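Side-chain contacts in tryptophanyl-tRNA synthetase (Thermus thermophilus, PDB 2EL7), which probably catalyses the ATP-dependent attachment of tryptophan to tRNA(Trp), as a homodimeric class I aminoacyl-tRNA synthetase: residues A[55-58]-A[59-63]; A[265-268]-A[269-273]; A[320-324]-A[325-329]. All coordinates share one frame; numbering follows the deposited sequence.

Contact 1: residues A[55-58]-A[59-63]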
loop_
_atom_site.group_PDB
_atom_site.type_symbol
_atom_site.label_atom_id
_atom_site.label_comp_id
_atom_site.label_asym_id
_atom_site.label_seq_id
_atom_site.Cartn_x
_atom_site.Cartn_y
_atom_site.Cartn_z
ATOM N N PRO A 55 -18.771 -6.126 4.668
ATOM C CA PRO A 55 -18.171 -6.784 3.513
ATOM C C PRO A 55 -19.103 -7.639 2.678
ATOM O O PRO A 55 -18.908 -7.773 1.468
ATOM C CB PRO A 55 -17.025 -7.583 4.132
ATOM C CG PRO A 55 -17.490 -7.836 5.526
ATOM C CD PRO A 55 -18.088 -6.525 5.914
ATOM N N SER A 56 -20.113 -8.232 3.295
ATOM C CA SER A 56 -21.039 -9.078 2.539
ATOM C C SER A 56 -21.936 -8.181 1.688
ATOM O O SER A 56 -22.719 -8.648 0.868
ATOM C CB SER A 56 -21.922 -9.875 3.492
ATOM O OG SER A 56 -22.881 -9.006 4.084
ATOM N N THR A 57 -21.798 -6.883 1.872
ATOM C CA THR A 57 -22.626 -5.953 1.155
ATOM C C THR A 57 -21.915 -4.974 0.195
ATOM O O THR A 57 -22.584 -4.305 -0.598
ATOM C CB THR A 57 -23.466 -5.220 2.205
ATOM O OG1 THR A 57 -24.845 -5.449 1.921
ATOM C CG2 THR A 57 -23.150 -3.750 2.280
ATOM N N LEU A 58 -20.577 -4.931 0.224
ATOM C CA LEU A 58 -19.819 -3.975 -0.604
ATOM C C LEU A 58 -19.797 -4.197 -2.108
ATOM O O LEU A 58 -19.840 -3.244 -2.874
ATOM C CB LEU A 58 -18.379 -3.869 -0.093
ATOM C CG LEU A 58 -17.378 -2.904 -0.737
ATOM C CD1 LEU A 58 -17.903 -1.487 -0.682
ATOM C CD2 LEU A 58 -16.046 -3.019 0.010
ATOM N N ALA A 59 -19.713 -5.445 -2.541
ATOM C CA ALA A 59 -19.714 -5.740 -3.972
ATOM C C ALA A 59 -21.002 -5.181 -4.605
ATOM O O ALA A 59 -20.960 -4.464 -5.614
ATOM C CB ALA A 59 -19.609 -7.259 -4.194
ATOM N N GLN A 60 -22.143 -5.487 -3.991
ATOM C CA GLN A 60 -23.416 -4.994 -4.498
ATOM C C GLN A 60 -23.479 -3.468 -4.463
ATOM O O GLN A 60 -23.965 -2.857 -5.420
ATOM C CB GLN A 60 -24.589 -5.566 -3.701
ATOM C CG GLN A 60 -26.000 -5.185 -4.237
ATOM C CD GLN A 60 -26.234 -5.625 -5.706
ATOM O OE1 GLN A 60 -25.680 -6.641 -6.154
ATOM N NE2 GLN A 60 -27.072 -4.864 -6.451
ATOM N N ARG A 61 -23.002 -2.850 -3.376
ATOM C CA ARG A 61 -23.038 -1.391 -3.283
ATOM C C ARG A 61 -22.140 -0.753 -4.344
ATOM O O ARG A 61 -22.438 0.331 -4.846
ATOM C CB ARG A 61 -22.605 -0.907 -1.893
ATOM C CG ARG A 61 -23.746 -0.800 -0.895
ATOM C CD ARG A 61 -23.260 -1.048 0.506
ATOM N NE ARG A 61 -22.167 -0.162 0.872
ATOM C CZ ARG A 61 -21.166 -0.523 1.671
ATOM N NH1 ARG A 61 -21.136 -1.756 2.172
ATOM N NH2 ARG A 61 -20.203 0.344 1.976
ATOM N N THR A 62 -21.055 -1.432 -4.692
ATOM C CA THR A 62 -20.148 -0.896 -5.687
ATOM C C THR A 62 -20.780 -0.958 -7.053
ATOM O O THR A 62 -20.643 -0.029 -7.853
ATOM C CB THR A 62 -18.846 -1.676 -5.705
ATOM O OG1 THR A 62 -18.185 -1.513 -4.443
ATOM C CG2 THR A 62 -17.948 -1.218 -6.846
ATOM N N PHE A 63 -21.499 -2.050 -7.306
ATOM C CA PHE A 63 -22.153 -2.244 -8.592
ATOM C C PHE A 63 -23.314 -1.263 -8.762
ATOM O O PHE A 63 -23.551 -0.771 -9.868
ATOM C CB PHE A 63 -22.658 -3.689 -8.703
ATOM C CG PHE A 63 -23.595 -3.913 -9.848
ATOM C CD1 PHE A 63 -23.108 -4.146 -11.118
ATOM C CD2 PHE A 63 -24.973 -3.798 -9.661
ATOM C CE1 PHE A 63 -23.979 -4.252 -12.192
ATOM C CE2 PHE A 63 -25.845 -3.902 -10.722
ATOM C CZ PHE A 63 -25.345 -4.128 -11.994
HETATM O O HOH W 1 -20.034 -8.102 -0.936
HETATM O O HOH W 2 -22.390 -7.838 -2.136
#

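Contact 2: residues A[265-268]-A[269-273]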
loop_
_atom_site.group_PDB
_atom_site.type_symbol
_atom_site.label_atom_id
_atom_site.label_comp_id
_atom_site.label_asym_id
_atom_site.label_seq_id
_atom_site.Cartn_x
_atom_site.Cartn_y
_atom_site.Cartn_z
ATOM N N VAL A 265 -52.563 31.453 -3.595
ATOM C CA VAL A 265 -52.329 30.028 -3.778
ATOM C C VAL A 265 -51.762 29.506 -2.466
ATOM O O VAL A 265 -50.896 30.135 -1.860
ATOM C CB VAL A 265 -51.322 29.746 -4.928
ATOM C CG1 VAL A 265 -51.942 30.136 -6.274
ATOM C CG2 VAL A 265 -50.023 30.518 -4.697
ATOM N N GLY A 266 -52.268 28.358 -2.028
ATOM C CA GLY A 266 -51.828 27.770 -0.776
ATOM C C GLY A 266 -50.794 26.662 -0.887
ATOM O O GLY A 266 -50.530 26.119 -1.959
ATOM N N THR A 267 -50.206 26.339 0.255
ATOM C CA THR A 267 -49.186 25.314 0.371
ATOM C C THR A 267 -49.456 24.051 -0.455
ATOM O O THR A 267 -48.617 23.638 -1.260
ATOM C CB THR A 267 -48.986 24.966 1.879
ATOM O OG1 THR A 267 -48.129 25.949 2.474
ATOM C CG2 THR A 267 -48.381 23.598 2.068
ATOM N N TYR A 268 -50.623 23.450 -0.281
ATOM C CA TYR A 268 -50.939 22.226 -1.005
ATOM C C TYR A 268 -50.733 22.280 -2.508
ATOM O O TYR A 268 -50.191 21.348 -3.110
ATOM C CB TYR A 268 -52.380 21.794 -0.762
ATOM C CG TYR A 268 -52.653 20.442 -1.372
ATOM C CD1 TYR A 268 -52.200 19.275 -0.751
ATOM C CD2 TYR A 268 -53.300 20.326 -2.603
ATOM C CE1 TYR A 268 -52.381 18.024 -1.342
ATOM C CE2 TYR A 268 -53.485 19.084 -3.210
ATOM C CZ TYR A 268 -53.023 17.935 -2.574
ATOM O OH TYR A 268 -53.198 16.699 -3.165
ATOM N N VAL A 269 -51.202 23.359 -3.120
ATOM C CA VAL A 269 -51.084 23.508 -4.553
ATOM C C VAL A 269 -49.628 23.548 -4.965
ATOM O O VAL A 269 -49.245 22.956 -5.961
ATOM C CB VAL A 269 -51.754 24.785 -5.025
ATOM C CG1 VAL A 269 -51.584 24.918 -6.514
ATOM C CG2 VAL A 269 -53.218 24.768 -4.652
ATOM N N VAL A 270 -48.816 24.252 -4.190
ATOM C CA VAL A 270 -47.404 24.365 -4.498
ATOM C C VAL A 270 -46.691 23.021 -4.390
ATOM O O VAL A 270 -45.851 22.678 -5.226
ATOM C CB VAL A 270 -46.727 25.365 -3.571
ATOM C CG1 VAL A 270 -45.262 25.475 -3.932
ATOM C CG2 VAL A 270 -47.415 26.714 -3.685
ATOM N N LYS A 271 -47.042 22.249 -3.371
ATOM C CA LYS A 271 -46.422 20.950 -3.170
ATOM C C LYS A 271 -46.638 19.997 -4.341
ATOM O O LYS A 271 -45.732 19.249 -4.714
ATOM C CB LYS A 271 -46.928 20.345 -1.868
ATOM C CG LYS A 271 -46.418 21.108 -0.652
ATOM C CD LYS A 271 -46.988 20.561 0.645
ATOM C CE LYS A 271 -46.259 21.139 1.845
ATOM N NZ LYS A 271 -46.917 20.778 3.118
ATOM N N ARG A 272 -47.829 20.036 -4.928
ATOM C CA ARG A 272 -48.153 19.193 -6.074
ATOM C C ARG A 272 -47.435 19.715 -7.317
ATOM O O ARG A 272 -47.033 18.926 -8.179
ATOM C CB ARG A 272 -49.661 19.188 -6.338
ATOM C CG ARG A 272 -50.526 18.757 -5.166
ATOM C CD ARG A 272 -51.053 17.331 -5.310
ATOM N NE ARG A 272 -51.711 17.097 -6.599
ATOM C CZ ARG A 272 -52.625 16.151 -6.827
ATOM N NH1 ARG A 272 -53.016 15.336 -5.849
ATOM N NH2 ARG A 272 -53.133 16.005 -8.044
ATOM N N ILE A 273 -47.287 21.036 -7.435
ATOM C CA ILE A 273 -46.590 21.579 -8.603
ATOM C C ILE A 273 -45.132 21.143 -8.465
ATOM O O ILE A 273 -44.495 20.768 -9.451
ATOM C CB ILE A 273 -46.605 23.112 -8.666
ATOM C CG1 ILE A 273 -48.037 23.648 -8.731
ATOM C CG2 ILE A 273 -45.817 23.564 -9.885
ATOM C CD1 ILE A 273 -48.643 23.650 -10.120
#

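Contact 3: residues A[320-324]-A[325-329]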
loop_
_atom_site.group_PDB
_atom_site.type_symbol
_atom_site.label_atom_id
_atom_site.label_comp_id
_atom_site.label_asym_id
_atom_site.label_seq_id
_atom_site.Cartn_x
_atom_site.Cartn_y
_atom_site.Cartn_z
ATOM N N GLU A 320 7.309 3.382 -15.636
ATOM C CA GLU A 320 8.110 4.589 -15.567
ATOM C C GLU A 320 8.645 4.785 -14.135
ATOM O O GLU A 320 9.840 5.016 -13.943
ATOM C CB GLU A 320 7.272 5.781 -16.002
ATOM C CG GLU A 320 8.019 7.065 -16.128
ATOM C CD GLU A 320 7.092 8.216 -16.458
ATOM O OE1 GLU A 320 7.578 9.363 -16.648
ATOM O OE2 GLU A 320 5.867 7.966 -16.532
ATOM N N VAL A 321 7.775 4.662 -13.129
ATOM C CA VAL A 321 8.192 4.823 -11.725
ATOM C C VAL A 321 9.191 3.762 -11.253
ATOM O O VAL A 321 10.211 4.091 -10.667
ATOM C CB VAL A 321 6.969 4.820 -10.746
ATOM C CG1 VAL A 321 7.453 4.803 -9.290
ATOM C CG2 VAL A 321 6.098 6.045 -10.986
ATOM N N ARG A 322 8.920 2.491 -11.512
ATOM C CA ARG A 322 9.837 1.444 -11.067
ATOM C C ARG A 322 11.265 1.685 -11.568
ATOM O O ARG A 322 12.249 1.471 -10.846
ATOM C CB ARG A 322 9.321 0.052 -11.511
ATOM C CG ARG A 322 8.096 -0.402 -10.720
ATOM C CD ARG A 322 7.675 -1.845 -10.928
ATOM N NE ARG A 322 6.888 -1.954 -12.141
ATOM C CZ ARG A 322 5.668 -2.474 -12.228
ATOM N NH1 ARG A 322 5.074 -2.490 -13.407
ATOM N NH2 ARG A 322 5.035 -2.971 -11.166
ATOM N N GLU A 323 11.376 2.156 -12.796
ATOM C CA GLU A 323 12.680 2.413 -13.402
ATOM C C GLU A 323 13.406 3.631 -12.815
ATOM O O GLU A 323 14.616 3.578 -12.573
ATOM C CB GLU A 323 12.501 2.608 -14.896
ATOM C CG GLU A 323 13.789 2.750 -15.637
ATOM C CD GLU A 323 13.639 3.677 -16.816
ATOM O OE1 GLU A 323 13.512 4.908 -16.593
ATOM O OE2 GLU A 323 13.626 3.172 -17.963
ATOM N N LYS A 324 12.661 4.722 -12.592
ATOM C CA LYS A 324 13.221 5.953 -12.043
ATOM C C LYS A 324 13.590 5.844 -10.572
ATOM O O LYS A 324 14.486 6.520 -10.097
ATOM C CB LYS A 324 12.250 7.120 -12.248
ATOM C CG LYS A 324 12.119 7.564 -13.713
ATOM C CD LYS A 324 11.335 8.866 -13.854
ATOM C CE LYS A 324 11.255 9.290 -15.304
ATOM N NZ LYS A 324 10.135 10.237 -15.542
ATOM N N VAL A 325 12.882 4.989 -9.854
ATOM C CA VAL A 325 13.124 4.752 -8.434
ATOM C C VAL A 325 14.363 3.851 -8.331
ATOM O O VAL A 325 14.930 3.664 -7.258
ATOM C CB VAL A 325 11.842 4.098 -7.821
ATOM C CG1 VAL A 325 12.179 2.965 -6.885
ATOM C CG2 VAL A 325 11.010 5.175 -7.143
ATOM N N GLY A 326 14.778 3.293 -9.467
ATOM C CA GLY A 326 15.956 2.444 -9.497
ATOM C C GLY A 326 15.822 0.977 -9.128
ATOM O O GLY A 326 16.812 0.362 -8.708
ATOM N N LEU A 327 14.628 0.403 -9.280
ATOM C CA LEU A 327 14.426 -0.996 -8.930
ATOM C C LEU A 327 15.078 -1.919 -9.944
ATOM O O LEU A 327 15.263 -1.544 -11.102
ATOM C CB LEU A 327 12.928 -1.319 -8.871
ATOM C CG LEU A 327 12.147 -1.232 -7.556
ATOM C CD1 LEU A 327 12.771 -0.265 -6.602
ATOM C CD2 LEU A 327 10.700 -0.870 -7.881
ATOM N N LEU A 328 15.434 -3.121 -9.505
ATOM C CA LEU A 328 16.007 -4.124 -10.406
ATOM C C LEU A 328 14.761 -4.648 -11.107
ATOM O O LEU A 328 13.888 -5.248 -10.475
ATOM C CB LEU A 328 16.659 -5.273 -9.624
ATOM C CG LEU A 328 17.079 -6.461 -10.508
ATOM C CD1 LEU A 328 18.163 -6.006 -11.502
ATOM C CD2 LEU A 328 17.598 -7.624 -9.634
ATOM N N LEU A 329 14.659 -4.389 -12.404
ATOM C CA LEU A 329 13.494 -4.812 -13.148
ATOM C C LEU A 329 13.628 -6.262 -13.582
ATOM O O LEU A 329 14.710 -6.711 -13.954
ATOM C CB LEU A 329 13.295 -3.878 -14.328
ATOM C CG LEU A 329 13.174 -2.430 -13.843
ATOM C CD1 LEU A 329 13.206 -1.473 -15.017
ATOM C CD2 LEU A 329 11.898 -2.262 -13.056
HETATM O O HOH W 3 15.747 1.002 -12.396
#

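Contact 1: residues A[55-58]-A[59-63]
Arg-61 and Leu-58 cross at about a right angle on the first turns of helix 55-72. Leu-58 CD1 lies over one face of the guanidinium, toward its rim, 4.0 Å from Arg-61 NH2. The arginine chain bends at chi3 (55°), which folds the guanidinium back toward the start of the helix. Thr-62 turns its hydroxyl back toward the preceding turn: with OG1 beside its own N (chi1 -64°), the hydroxyl gives a 2.9 Å hydrogen bond from OG1 to Leu-58 O. Thr-62 N reaches the same oxygen at 2.8 Å, and the two donors come from opposite faces of the carbonyl plane. An alanine in place of Arg-61 would probably leave Leu-58 CD1 without the flat group that covers it. Further back, one water joins Pro-55 O to Ala-59 N and another joins Ser-56 O to Gln-60 N, each standing in for a direct helical bond. Leu-58 also packs on Gly-326 of the second subunit, and Thr-62 touches Pro-10, a predicted ATP-binding residue of the class I fold. A threonine thus suits this buried site, since its hydroxyl is satisfied by the helix's own backbone while water completes the opening turn.

Contact 2: residues A[265-268]-A[269-273]
Lys-271 N gives a 3.0 Å hydrogen bond to Thr-267 O, the donor lying almost in line with the C=O bond, and this is the first firm backbone bond of helix 267-294. Gly-266 is the N-cap; its carbonyl takes weak bonds from Val-269 N and Val-270 N, so the opening of the helix is held less firmly than the turn that follows. Beside the first bond the lysine chain runs extended past the Thr-267 methyl, with CG2 3.3 Å from Lys-271 CE, and carries NZ on to a hydrogen bond with Gln-218 O.

Four residues apart, Tyr-268 and Arg-272 form the second pair. The tyrosine ring, its CG anti to the backbone N (chi1 -173°), slants toward the following turn, and Arg-272 CG sits over one ring face, 4.0 Å from the centroid, in a CH-pi contact. Bends at chi2 and chi3 then wrap the arginine past the phenol, where NH1 makes a weak 3.0 Å hydrogen bond to Tyr-268 OH; guanidinium and ring planes are turned 46° apart. Arg-272 also touches Trp-214 of helix 210-218, while Val-270 packs on helix 239-247. Long amphipathic side chains suit this surface: their methylenes cover a methyl and a ring, while their charged ends reach polar atoms, a backbone carbonyl of helix 210-218 for Lys-271 and the phenol oxygen for Arg-272. Ring contact and weak bond together hold the arginine along the phenol.

Contact 3: residues A[320-324]-A[325-329]
Arg-322 and Leu-327 are joined by the long bond of a Schellman motif, Leu-327 N to Arg-322 O at 3.0 Å, which ends helix 296-324. Within it lies a weak bond spanning fewer residues, Gly-326 N to Glu-323 O, and the preceding turn keeps its ordinary helical bond from Val-325 N to Val-321 O at 2.9 Å. Gly-326 makes the reversal possible: at its positive phi of 84° a side chain would be jammed against the carbonyl oxygen of Val-325. A water then donates to both Glu-323 O and Leu-327 O, bridging the helix end to the departing chain.

Apolar contacts follow the same path. Leu-327 CD2 lies 3.9 Å from Arg-322 CG, the apolar pairing across the turn that commonly accompanies a Schellman motif, with the methylenes of an arginine serving here as the greasy partner. Leu-329 folds back on the helix, its two methyls spanning neighbouring residues, CD2 3.8 Å from Arg-322 CB and CD1 near Glu-323 CB. On the buried flank Val-321 CG1 meets Val-325 CG2 at 4.2 Å, and Val-321 packs on Phe-165 and Leu-93.

Charged ends are paired outside this apolar strip. The extended chain of Lys-324 brings NZ to Glu-320 OE1 at 2.9 Å, a salt bridge one turn apart that meets the carboxylate on its anti side; Glu-320 OE2 has a second partner in Lys-141. Arg-322 NH2 is bridged to Glu-92.

Beyond the helix Val-325 O and Leu-328 O are hydrogen-bonded to Tyr-53 OH and His-86 NE2 of the second subunit. The turn thus occupies Arg-322 O and Glu-323 O, the latter shared with water, while Val-325, Leu-327 and Leu-328 pack on the second subunit and Leu-329 covers its own helix.

Contacts 1 and 3 are partly buried, whereas contact 2 lies at the surface and touches no other chain. Contact 1 lies in the first turns of the helix of a beta-alpha-beta unit; contact 3 closes helix 296-324, which follows the helix begun by contact 2. Within one chain contacts 1 and 3 stay about 23 Å apart at their nearest atoms, yet across the dimer residues 325-328 of one subunit pack on residues 55-62 of the other. Chemistry follows place: waters and a doubly used carbonyl complete contact 1, amphipathic side chains cover each other in contact 2, and a glycine-dependent cap with flanking salt bridges shapes contact 3.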